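Local coordinates for protein ArCE4A (Arthrobacter sp. AW19M34-1, PDB 5LFZ) that probably removes acetyl groups from N-acetylated polysaccharides such as chitin, as a metal-dependent deacetylase of carbohydrate esterase family 4, at residues Q49-T54 against K189-G194; K155-A160 against V180-Q185; F55-K60 against E106-A111; K70-V73 against Q78-S81. All coordinates share one frame; numbering follows the deposited sequence.

Contact 1: Q49-T54 against K189-G194; sequences QHTPAT and KLHDAG
His191, on the last turn of helix 177-192, reaches across to the loop 49-54 with its imidazole, and CE1 is the ring atom that touches. It lies 3.8 Å from Thr51 OG1, which approaches the ring obliquely, and 4.1 Å from Gln49 O, which sits at the ring edge near its plane. Neither approach is a hydrogen bond. The polar link is made by a water placed at the ring edge and in its plane, 2.7 Å from His191 ND1. The same water donates to Gln49 OE1 over a longer 3.2 Å, so it bridges imidazole and amide where the backbones stay well apart, the nearest CA atoms, those of Gln49 and His191, being 10.1 Å from each other.

A Schellman motif closes a helix in each segment: 49-54 leaves helix 39-48, where His50 has positive phi and Thr51 N bonds to Leu46 O; 189-194 holds the last turn of helix 177-192 and its exit at Gly194, phi 97°, whose N donates to His191 O. The contact thus joins two helix C-termini on one flank of the NodB-type deacetylase domain, each just ahead of a strand of the main parallel sheet.

What positions Thr51 OG1 is a turn beside its own backbone N (chi1 -66°) and a 2.9 Å bond to Gln49 O, donated from 59° out of the carbonyl plane. That bond commits the hydroxyl proton to Gln49 O, while the oxygen lies beside His191 CE1. In the second shell, Gln49 NE2 bonds to Pro184 O, about two turns before His191 on the same helix, and Leu197 packs against both Thr51 and His191.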
loop_
_atom_site.group_PDB
_atom_site.type_symbol
_atom_site.label_atom_id
_atom_site.label_comp_id
_atom_site.label_asym_id
_atom_site.label_seq_id
_atom_site.Cartn_x
_atom_site.Cartn_y
_atom_site.Cartn_z
ATOM N N GLN A 49 -6.677 5.816 15.896
ATOM C CA GLN A 49 -5.920 7.054 15.788
ATOM C C GLN A 49 -6.269 7.839 14.529
ATOM O O GLN A 49 -5.471 8.654 14.066
ATOM C CB GLN A 49 -4.424 6.765 15.839
ATOM C CG GLN A 49 -4.008 6.049 17.110
ATOM C CD GLN A 49 -2.513 6.028 17.307
ATOM O OE1 GLN A 49 -1.832 7.034 17.107
ATOM N NE2 GLN A 49 -1.989 4.878 17.705
ATOM N N HIS A 50 -7.468 7.591 13.998
ATOM C CA HIS A 50 -8.027 8.355 12.882
ATOM C C HIS A 50 -7.024 8.499 11.740
ATOM O O HIS A 50 -6.778 9.595 11.238
ATOM C CB HIS A 50 -8.491 9.733 13.367
ATOM C CG HIS A 50 -9.240 10.521 12.335
ATOM N ND1 HIS A 50 -8.896 11.811 11.990
ATOM C CD2 HIS A 50 -10.310 10.201 11.569
ATOM C CE1 HIS A 50 -9.723 12.253 11.060
ATOM N NE2 HIS A 50 -10.591 11.295 10.787
ATOM N N THR A 51 -6.435 7.381 11.339
ATOM C CA THR A 51 -5.372 7.407 10.353
ATOM C C THR A 51 -5.704 6.526 9.163
ATOM O O THR A 51 -6.064 5.360 9.336
ATOM C CB THR A 51 -4.038 6.943 10.964
ATOM O OG1 THR A 51 -3.613 7.886 11.957
ATOM C CG2 THR A 51 -2.976 6.824 9.891
ATOM N N PRO A 52 -5.595 7.084 7.946
ATOM C CA PRO A 52 -5.797 6.309 6.725
ATOM C C PRO A 52 -4.511 5.650 6.266
ATOM O O PRO A 52 -3.420 6.115 6.595
ATOM C CB PRO A 52 -6.246 7.362 5.720
ATOM C CG PRO A 52 -5.466 8.582 6.131
ATOM C CD PRO A 52 -5.317 8.503 7.649
ATOM N N ALA A 53 -4.643 4.567 5.518
ATOM C CA ALA A 53 -3.490 3.891 4.954
ATOM C C ALA A 53 -3.854 3.353 3.580
ATOM O O ALA A 53 -5.020 3.393 3.182
ATOM C CB ALA A 53 -3.016 2.765 5.874
ATOM N N THR A 54 -2.852 2.872 2.855
ATOM C CA THR A 54 -3.064 2.294 1.534
ATOM C C THR A 54 -2.653 0.830 1.582
ATOM O O THR A 54 -1.549 0.502 2.020
ATOM C CB THR A 54 -2.265 3.047 0.467
ATOM O OG1 THR A 54 -2.587 4.440 0.551
ATOM C CG2 THR A 54 -2.586 2.527 -0.941
ATOM N N LYS A 189 4.332 8.375 16.783
ATOM C CA LYS A 189 5.627 8.999 16.553
ATOM C C LYS A 189 5.671 9.824 15.267
ATOM O O LYS A 189 6.306 10.877 15.237
ATOM C CB LYS A 189 6.732 7.942 16.539
ATOM C CG LYS A 189 7.133 7.489 17.945
ATOM C CD LYS A 189 8.210 6.423 17.919
ATOM C CE LYS A 189 8.624 6.031 19.328
ATOM N NZ LYS A 189 9.328 7.137 20.029
ATOM N N LEU A 190 5.000 9.369 14.212
ATOM C CA LEU A 190 4.974 10.153 12.980
ATOM C C LEU A 190 4.192 11.450 13.193
ATOM O O LEU A 190 4.595 12.515 12.720
ATOM C CB LEU A 190 4.376 9.341 11.822
ATOM C CG LEU A 190 5.305 8.259 11.258
ATOM C CD1 LEU A 190 4.545 7.359 10.301
ATOM C CD2 LEU A 190 6.524 8.885 10.575
ATOM N N HIS A 191 3.082 11.368 13.921
ATOM C CA HIS A 191 2.350 12.572 14.304
ATOM C C HIS A 191 3.214 13.504 15.146
ATOM O O HIS A 191 3.259 14.709 14.908
ATOM C CB HIS A 191 1.085 12.213 15.076
ATOM C CG HIS A 191 -0.050 11.773 14.207
ATOM N ND1 HIS A 191 -1.142 11.091 14.698
ATOM C CD2 HIS A 191 -0.266 11.924 12.878
ATOM C CE1 HIS A 191 -1.984 10.844 13.711
ATOM N NE2 HIS A 191 -1.475 11.335 12.596
ATOM N N ASP A 192 3.897 12.943 16.137
ATOM C CA ASP A 192 4.718 13.748 17.026
ATOM C C ASP A 192 5.888 14.369 16.260
ATOM O O ASP A 192 6.423 15.402 16.655
ATOM C CB ASP A 192 5.228 12.905 18.192
ATOM C CG ASP A 192 5.846 13.745 19.282
ATOM O OD1 ASP A 192 5.375 14.877 19.505
ATOM O OD2 ASP A 192 6.802 13.275 19.925
ATOM N N ALA A 193 6.265 13.739 15.152
ATOM C CA ALA A 193 7.350 14.241 14.319
ATOM C C ALA A 193 6.860 15.285 13.308
ATOM O O ALA A 193 7.649 15.808 12.514
ATOM C CB ALA A 193 8.032 13.089 13.600
ATOM N N GLY A 194 5.561 15.579 13.339
ATOM C CA GLY A 194 4.990 16.666 12.557
ATOM C C GLY A 194 4.357 16.277 11.232
ATOM O O GLY A 194 3.998 17.143 10.432
HETATM O O HOH W 1 -1.395 10.245 17.229
#

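Contact 2: K155-A160 against V180-Q185; sequences KTVRIA and VKAVPQ
Val157 meets Ala182 and Gln185 where helices 153-163 and 177-192 pack, with local axes 9.1 Å apart at closest approach and crossing at -43°. The tight part centres on one methyl: Val157 CG2 stands 3.5 Å from Ala182 O and 4.0 Å from Ala182 CB. This methyl lies beside the backbone N of Val157, whereas CG1 is anti to that N (chi1 172°). Both methyls lie against Gln185, CG1 on CG and CD, each at 4.0 Å, and CG2 near NE2, but CG2 alone of the two reaches Ala182. On the neighbouring position of the first helix, Thr156 CB comes to 4.2 Å from Ala182 CB; Thr156, buried, spends its hydroxyl on Asp152 O, just ahead of its helix. The small alanine is consistent with the close backbone approach, 6.1 Å between the CA atoms of Val157 and Ala182.

Toward the partly exposed side the packing changes character. Gln185 is fully extended and crosses Val157 at about a right angle, covering it with a chain whose amide end is polar; Gln154 OE1 accepts from NE2 and holds that end. Strand 168-173 of the main sheet lies between the two helices in the chain, making this the helix-helix packing of a beta/alpha layer, as in the distorted barrel of NodB-type deacetylases.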
loop_
_atom_site.group_PDB
_atom_site.type_symbol
_atom_site.label_atom_id
_atom_site.label_comp_id
_atom_site.label_asym_id
_atom_site.label_seq_id
_atom_site.Cartn_x
_atom_site.Cartn_y
_atom_site.Cartn_z
ATOM N N LYS A 155 11.649 -2.214 15.422
ATOM C CA LYS A 155 12.552 -1.871 14.328
ATOM C C LYS A 155 11.764 -1.271 13.157
ATOM O O LYS A 155 12.242 -0.361 12.480
ATOM C CB LYS A 155 13.346 -3.093 13.873
ATOM C CG LYS A 155 14.306 -2.809 12.729
ATOM C CD LYS A 155 15.388 -3.874 12.651
ATOM C CE LYS A 155 16.373 -3.576 11.533
ATOM N NZ LYS A 155 17.546 -4.493 11.567
ATOM N N THR A 156 10.556 -1.782 12.930
ATOM C CA THR A 156 9.669 -1.217 11.917
ATOM C C THR A 156 9.413 0.257 12.221
ATOM O O THR A 156 9.563 1.114 11.355
ATOM C CB THR A 156 8.334 -1.979 11.854
ATOM O OG1 THR A 156 8.592 -3.358 11.560
ATOM C CG2 THR A 156 7.426 -1.390 10.769
ATOM N N VAL A 157 9.050 0.546 13.465
ATOM C CA VAL A 157 8.817 1.921 13.891
ATOM C C VAL A 157 10.072 2.778 13.725
ATOM O O VAL A 157 10.011 3.892 13.195
ATOM C CB VAL A 157 8.357 1.975 15.359
ATOM C CG1 VAL A 157 8.316 3.402 15.850
ATOM C CG2 VAL A 157 6.996 1.305 15.518
ATOM N N ARG A 158 11.212 2.252 14.170
ATOM C CA ARG A 158 12.455 3.022 14.151
ATOM C C ARG A 158 12.832 3.446 12.736
ATOM O O ARG A 158 13.111 4.622 12.492
ATOM C CB ARG A 158 13.604 2.224 14.775
ATOM C CG ARG A 158 14.912 3.012 14.840
ATOM C CD ARG A 158 16.073 2.163 15.331
ATOM N NE ARG A 158 16.338 1.029 14.446
ATOM C CZ ARG A 158 16.852 -0.133 14.844
ATOM N NH1 ARG A 158 17.162 -0.325 16.122
ATOM N NH2 ARG A 158 17.057 -1.105 13.967
ATOM N N ILE A 159 12.832 2.492 11.808
ATOM C CA ILE A 159 13.204 2.775 10.420
ATOM C C ILE A 159 12.201 3.709 9.753
ATOM O O ILE A 159 12.585 4.653 9.064
ATOM C CB ILE A 159 13.342 1.475 9.599
ATOM C CG1 ILE A 159 14.506 0.641 10.140
ATOM C CG2 ILE A 159 13.562 1.784 8.114
ATOM C CD1 ILE A 159 14.637 -0.728 9.512
ATOM N N ALA A 160 10.915 3.455 9.965
ATOM C CA ALA A 160 9.881 4.310 9.398
ATOM C C ALA A 160 10.018 5.744 9.903
ATOM O O ALA A 160 9.968 6.689 9.121
ATOM C CB ALA A 160 8.501 3.764 9.720
ATOM N N VAL A 180 0.746 -5.082 13.294
ATOM C CA VAL A 180 -0.302 -4.735 14.246
ATOM C C VAL A 180 0.281 -4.053 15.475
ATOM O O VAL A 180 -0.222 -3.024 15.927
ATOM C CB VAL A 180 -1.099 -5.975 14.687
ATOM C CG1 VAL A 180 -2.110 -5.603 15.755
ATOM C CG2 VAL A 180 -1.806 -6.595 13.487
ATOM N N LYS A 181 1.351 -4.629 16.011
ATOM C CA LYS A 181 1.978 -4.093 17.211
ATOM C C LYS A 181 2.737 -2.798 16.929
ATOM O O LYS A 181 2.864 -1.943 17.805
ATOM C CB LYS A 181 2.912 -5.137 17.829
ATOM C CG LYS A 181 2.176 -6.318 18.448
ATOM C CD LYS A 181 3.137 -7.365 18.981
ATOM C CE LYS A 181 2.597 -8.031 20.246
ATOM N NZ LYS A 181 1.153 -7.740 20.468
ATOM N N ALA A 182 3.233 -2.648 15.705
ATOM C CA ALA A 182 3.990 -1.455 15.340
ATOM C C ALA A 182 3.104 -0.232 15.161
ATOM O O ALA A 182 3.491 0.878 15.513
ATOM C CB ALA A 182 4.784 -1.695 14.067
ATOM N N VAL A 183 1.921 -0.426 14.591
ATOM C CA VAL A 183 1.134 0.715 14.132
ATOM C C VAL A 183 0.762 1.752 15.198
ATOM O O VAL A 183 0.915 2.946 14.938
ATOM C CB VAL A 183 -0.136 0.234 13.413
ATOM C CG1 VAL A 183 -1.243 1.281 13.489
ATOM C CG2 VAL A 183 0.222 -0.047 11.982
ATOM N N PRO A 184 0.296 1.323 16.392
ATOM C CA PRO A 184 -0.045 2.348 17.385
ATOM C C PRO A 184 1.122 3.284 17.672
ATOM O O PRO A 184 0.945 4.501 17.696
ATOM C CB PRO A 184 -0.403 1.528 18.627
ATOM C CG PRO A 184 -0.863 0.232 18.084
ATOM C CD PRO A 184 0.016 -0.030 16.905
ATOM N N GLN A 185 2.307 2.718 17.855
ATOM C CA GLN A 185 3.489 3.520 18.123
ATOM C C GLN A 185 3.956 4.302 16.891
ATOM O O GLN A 185 4.375 5.460 17.000
ATOM C CB GLN A 185 4.621 2.627 18.638
ATOM C CG GLN A 185 5.871 3.388 19.013
ATOM C CD GLN A 185 6.984 2.485 19.517
ATOM O OE1 GLN A 185 8.037 2.962 19.939
ATOM N NE2 GLN A 185 6.755 1.174 19.473
#

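Contact 3: F55-K60 against E106-A111; sequences FFVLGK and EAIEQA
Strand 54-57 ends at Val57, Leu58 takes the N-cap position, and Gly59 opens helix 59-62; this turn faces the side of helix 94-112. The backbones come closest between Gly59 and Ala107, whose CA atoms are 5.9 Å apart. That approach rests on two residues with little or no side chain: Ala107 CB sits 3.8 Å from Gly59 O, a van der Waals touch of a methyl on a carbonyl oxygen.

The other touch is made by branched side chains. Val57 CG2 meets Ile108 CD1 at 3.8 Å and Ile108 CG1 at 4.0 Å, the two side chains crossing obliquely. In Val57 this methyl occupies the crowded position between backbone N and carbonyl carbon (chi1 -64°), and it is the branch directed at the helix. The CB of Ile108 does not point straight at the strand, and it is the CG1-CD1 arm, extended at chi2 169°, that brings the terminal methyl onto valine.

Such a strand leading directly into a helix, with a later helix laid against the sheet, belongs to the beta/alpha architecture of the NodB homology domain. The strand is held in its sheet by backbone hydrogen bonds of Val57 with Gly80 and of Phe56 with Asp33, a nickel ligand, and the side chain of Val57 itself lies about 10 Å from the nickel ion. Around the apolar pair, Val62 of helix 59-62 packs against both Val57 and Ala107, and Pro116 covers Ile108. Leu58 turns away from helix 94-112 and touches the nickel ligand His86.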
loop_
_atom_site.group_PDB
_atom_site.type_symbol
_atom_site.label_atom_id
_atom_site.label_comp_id
_atom_site.label_asym_id
_atom_site.label_seq_id
_atom_site.Cartn_x
_atom_site.Cartn_y
_atom_site.Cartn_z
ATOM N N PHE A 55 -3.562 -0.040 1.163
ATOM C CA PHE A 55 -3.342 -1.473 1.212
ATOM C C PHE A 55 -3.161 -2.024 -0.187
ATOM O O PHE A 55 -4.088 -1.997 -0.991
ATOM C CB PHE A 55 -4.515 -2.168 1.916
ATOM C CG PHE A 55 -4.657 -1.794 3.365
ATOM C CD1 PHE A 55 -5.414 -0.697 3.749
ATOM C CD2 PHE A 55 -4.013 -2.536 4.343
ATOM C CE1 PHE A 55 -5.532 -0.352 5.087
ATOM C CE2 PHE A 55 -4.130 -2.197 5.680
ATOM C CZ PHE A 55 -4.893 -1.099 6.052
ATOM N N PHE A 56 -1.956 -2.483 -0.498
ATOM C CA PHE A 56 -1.714 -3.126 -1.780
ATOM C C PHE A 56 -1.994 -4.614 -1.637
ATOM O O PHE A 56 -1.177 -5.377 -1.121
ATOM C CB PHE A 56 -0.301 -2.852 -2.261
ATOM C CG PHE A 56 -0.083 -1.422 -2.642
ATOM C CD1 PHE A 56 0.421 -0.508 -1.729
ATOM C CD2 PHE A 56 -0.427 -0.978 -3.909
ATOM C CE1 PHE A 56 0.607 0.816 -2.082
ATOM C CE2 PHE A 56 -0.240 0.341 -4.273
ATOM C CZ PHE A 56 0.266 1.245 -3.359
ATOM N N VAL A 57 -3.172 -5.018 -2.096
ATOM C CA VAL A 57 -3.687 -6.342 -1.781
ATOM C C VAL A 57 -3.351 -7.395 -2.833
ATOM O O VAL A 57 -3.250 -7.105 -4.028
ATOM C CB VAL A 57 -5.213 -6.305 -1.585
ATOM C CG1 VAL A 57 -5.569 -5.446 -0.399
ATOM C CG2 VAL A 57 -5.927 -5.792 -2.853
ATOM N N LEU A 58 -3.172 -8.624 -2.368
ATOM C CA LEU A 58 -2.998 -9.767 -3.257
ATOM C C LEU A 58 -4.353 -10.323 -3.666
ATOM O O LEU A 58 -5.149 -10.689 -2.809
ATOM C CB LEU A 58 -2.166 -10.858 -2.583
ATOM C CG LEU A 58 -0.659 -10.626 -2.597
ATOM C CD1 LEU A 58 0.053 -11.657 -1.731
ATOM C CD2 LEU A 58 -0.142 -10.688 -4.026
ATOM N N GLY A 59 -4.616 -10.387 -4.970
ATOM C CA GLY A 59 -5.904 -10.830 -5.462
ATOM C C GLY A 59 -6.336 -12.182 -4.925
ATOM O O GLY A 59 -7.509 -12.385 -4.614
ATOM N N LYS A 60 -5.385 -13.104 -4.806
ATOM C CA LYS A 60 -5.672 -14.439 -4.288
ATOM C C LYS A 60 -6.227 -14.371 -2.863
ATOM O O LYS A 60 -7.069 -15.185 -2.479
ATOM C CB LYS A 60 -4.411 -15.312 -4.324
ATOM C CG LYS A 60 -3.294 -14.806 -3.418
ATOM C CD LYS A 60 -2.029 -15.645 -3.508
ATOM C CE LYS A 60 -0.943 -15.066 -2.606
ATOM N NZ LYS A 60 0.336 -15.827 -2.681
ATOM N N GLU A 106 -10.829 -7.994 -10.649
ATOM C CA GLU A 106 -12.122 -8.654 -10.513
ATOM C C GLU A 106 -12.381 -8.980 -9.050
ATOM O O GLU A 106 -13.489 -8.801 -8.549
ATOM C CB GLU A 106 -12.194 -9.930 -11.349
ATOM C CG GLU A 106 -13.515 -10.668 -11.186
ATOM C CD GLU A 106 -13.412 -12.153 -11.483
ATOM O OE1 GLU A 106 -12.308 -12.725 -11.370
ATOM O OE2 GLU A 106 -14.445 -12.751 -11.840
ATOM N N ALA A 107 -11.345 -9.462 -8.372
ATOM C CA ALA A 107 -11.470 -9.820 -6.967
ATOM C C ALA A 107 -11.821 -8.592 -6.121
ATOM O O ALA A 107 -12.709 -8.647 -5.265
ATOM C CB ALA A 107 -10.185 -10.469 -6.471
ATOM N N ILE A 108 -11.120 -7.489 -6.362
ATOM C CA ILE A 108 -11.370 -6.252 -5.625
ATOM C C ILE A 108 -12.772 -5.710 -5.933
ATOM O O ILE A 108 -13.495 -5.263 -5.035
ATOM C CB ILE A 108 -10.300 -5.181 -5.948
ATOM C CG1 ILE A 108 -8.925 -5.615 -5.426
ATOM C CG2 ILE A 108 -10.676 -3.833 -5.334
ATOM C CD1 ILE A 108 -7.782 -4.751 -5.945
ATOM N N GLU A 109 -13.184 -5.774 -7.197
ATOM C CA GLU A 109 -14.501 -5.267 -7.546
ATOM C C GLU A 109 -15.581 -6.130 -6.901
ATOM O O GLU A 109 -16.542 -5.606 -6.346
ATOM C CB GLU A 109 -14.675 -5.204 -9.066
ATOM C CG GLU A 109 -15.689 -4.154 -9.522
ATOM C CD GLU A 109 -17.116 -4.566 -9.239
ATOM O OE1 GLU A 109 -17.375 -5.788 -9.192
ATOM O OE2 GLU A 109 -17.979 -3.679 -9.064
ATOM N N GLN A 110 -15.419 -7.449 -6.951
ATOM C CA GLN A 110 -16.410 -8.344 -6.359
ATOM C C GLN A 110 -16.494 -8.143 -4.845
ATOM O O GLN A 110 -17.580 -8.197 -4.259
ATOM C CB GLN A 110 -16.087 -9.805 -6.680
ATOM C CG GLN A 110 -17.140 -10.794 -6.197
ATOM C CD GLN A 110 -18.494 -10.589 -6.857
ATOM O OE1 GLN A 110 -18.580 -10.189 -8.020
ATOM N NE2 GLN A 110 -19.561 -10.857 -6.112
ATOM N N ALA A 111 -15.348 -7.887 -4.226
ATOM C CA ALA A 111 -15.275 -7.746 -2.778
ATOM C C ALA A 111 -15.805 -6.403 -2.280
ATOM O O ALA A 111 -16.570 -6.358 -1.318
ATOM C CB ALA A 111 -13.833 -7.944 -2.300
#

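Contact 4: K70-V73 against Q78-S81; sequences KRMV and QIGS
Helix 66-74 lies beside the start of strand 78-81, closest in backbone between Met72 and Gln78, whose CA atoms are 6.6 Å apart. Ile79 carries the strand's side of the contact and lays CG1 on Met72 and CD1 on both Met72 CB and Val73 CG2. Its CG1 lies 3.9 Å from Met72 CB and the same 3.9 Å from Met72 SD, so the methylene rests against one side of the extended methionine chain. The tip of the arm, Ile79 CD1, is 3.8 Å from Val73 CG2. Both helix side chains cross the isoleucine at about a right angle, and no hydrogen bond joins the segments.

Because strands 54-57 and 78-81 pair in parallel in the main sheet of the deacetylase domain, the contact is the second half of a beta-alpha-beta crossover, with helices 59-62 and 66-74 in the connection. Beyond the pair, Phe55 packs on Met72, while Val57 and Ile108 both touch Ile79. Toward helix 39-48, Arg71 forms a salt bridge with Asp44, and another with Glu75 near the end of its own helix.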
loop_
_atom_site.group_PDB
_atom_site.type_symbol
_atom_site.label_atom_id
_atom_site.label_comp_id
_atom_site.label_asym_id
_atom_site.label_seq_id
_atom_site.Cartn_x
_atom_site.Cartn_y
_atom_site.Cartn_z
ATOM N N LYS A 70 -14.296 -4.161 2.180
ATOM C CA LYS A 70 -15.355 -3.178 2.349
ATOM C C LYS A 70 -15.017 -2.244 3.510
ATOM O O LYS A 70 -15.326 -1.057 3.453
ATOM C CB LYS A 70 -16.710 -3.849 2.570
ATOM C CG LYS A 70 -17.287 -4.500 1.323
ATOM C CD LYS A 70 -18.714 -4.965 1.569
ATOM C CE LYS A 70 -19.207 -5.864 0.452
ATOM N NZ LYS A 70 -18.437 -7.140 0.407
ATOM N N ARG A 71 -14.371 -2.771 4.553
ATOM C CA ARG A 71 -13.919 -1.928 5.659
ATOM C C ARG A 71 -12.944 -0.865 5.178
ATOM O O ARG A 71 -13.010 0.285 5.601
ATOM C CB ARG A 71 -13.239 -2.748 6.761
ATOM C CG ARG A 71 -14.150 -3.431 7.749
ATOM C CD ARG A 71 -13.351 -3.850 8.982
ATOM N NE ARG A 71 -12.939 -2.705 9.787
ATOM C CZ ARG A 71 -12.186 -2.791 10.883
ATOM N NH1 ARG A 71 -11.760 -3.973 11.307
ATOM N NH2 ARG A 71 -11.862 -1.694 11.561
ATOM N N MET A 72 -12.031 -1.259 4.300
ATOM C CA MET A 72 -11.027 -0.328 3.798
ATOM C C MET A 72 -11.671 0.860 3.098
ATOM O O MET A 72 -11.284 2.010 3.320
ATOM C CB MET A 72 -10.068 -1.043 2.850
ATOM C CG MET A 72 -9.238 -2.116 3.533
ATOM S SD MET A 72 -8.224 -3.046 2.378
ATOM C CE MET A 72 -7.310 -4.078 3.525
ATOM N N VAL A 73 -12.661 0.581 2.258
ATOM C CA VAL A 73 -13.388 1.636 1.564
ATOM C C VAL A 73 -14.202 2.461 2.556
ATOM O O VAL A 73 -14.129 3.689 2.551
ATOM C CB VAL A 73 -14.315 1.061 0.479
ATOM C CG1 VAL A 73 -15.179 2.168 -0.135
ATOM C CG2 VAL A 73 -13.492 0.342 -0.586
ATOM N N GLN A 78 -7.267 3.413 1.157
ATOM C CA GLN A 78 -7.163 3.201 -0.277
ATOM C C GLN A 78 -6.733 1.779 -0.590
ATOM O O GLN A 78 -5.830 1.241 0.042
ATOM C CB GLN A 78 -6.181 4.193 -0.899
ATOM C CG GLN A 78 -6.074 4.042 -2.404
ATOM C CD GLN A 78 -5.254 5.129 -3.049
ATOM O OE1 GLN A 78 -4.594 5.915 -2.371
ATOM N NE2 GLN A 78 -5.287 5.180 -4.375
ATOM N N ILE A 79 -7.388 1.165 -1.569
ATOM C CA ILE A 79 -7.003 -0.162 -2.019
ATOM C C ILE A 79 -6.199 -0.073 -3.311
ATOM O O ILE A 79 -6.652 0.527 -4.297
ATOM C CB ILE A 79 -8.236 -1.055 -2.238
ATOM C CG1 ILE A 79 -9.066 -1.121 -0.947
ATOM C CG2 ILE A 79 -7.818 -2.435 -2.739
ATOM C CD1 ILE A 79 -10.422 -1.764 -1.109
ATOM N N GLY A 80 -5.006 -0.660 -3.300
ATOM C CA GLY A 80 -4.191 -0.775 -4.496
ATOM C C GLY A 80 -4.017 -2.236 -4.877
ATOM O O GLY A 80 -4.291 -3.130 -4.074
ATOM N N SER A 81 -3.572 -2.488 -6.104
ATOM C CA SER A 81 -3.301 -3.850 -6.549
ATOM C C SER A 81 -1.856 -4.252 -6.282
ATOM O O SER A 81 -0.939 -3.462 -6.502
ATOM C CB SER A 81 -3.606 -3.993 -8.042
ATOM O OG SER A 81 -3.144 -5.242 -8.533
#

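In the fold
Contacts 3 and 4 are buried and share a region, their centres 8 Å apart: contact 3 uses strand 54-57 and contact 4 its neighbour 78-81, joined by Phe55 O to Gly80 N, and Lys70 NZ of contact 4 bonds Ala111 O of contact 3. Their chemistry across the segments is apolar. Contact 2, likewise buried, lies about 25 Å from contact 3, centre to centre, across the chain's centre, and packs helix on helix with a glutamine amide on its open side. Contact 1 is the partly buried, water-bridged one; it shares helix 177-192 with contact 2, where Lys189 packs on Val157. Through Ala53 O and Gln78 N, contact 1 also meets contact 4.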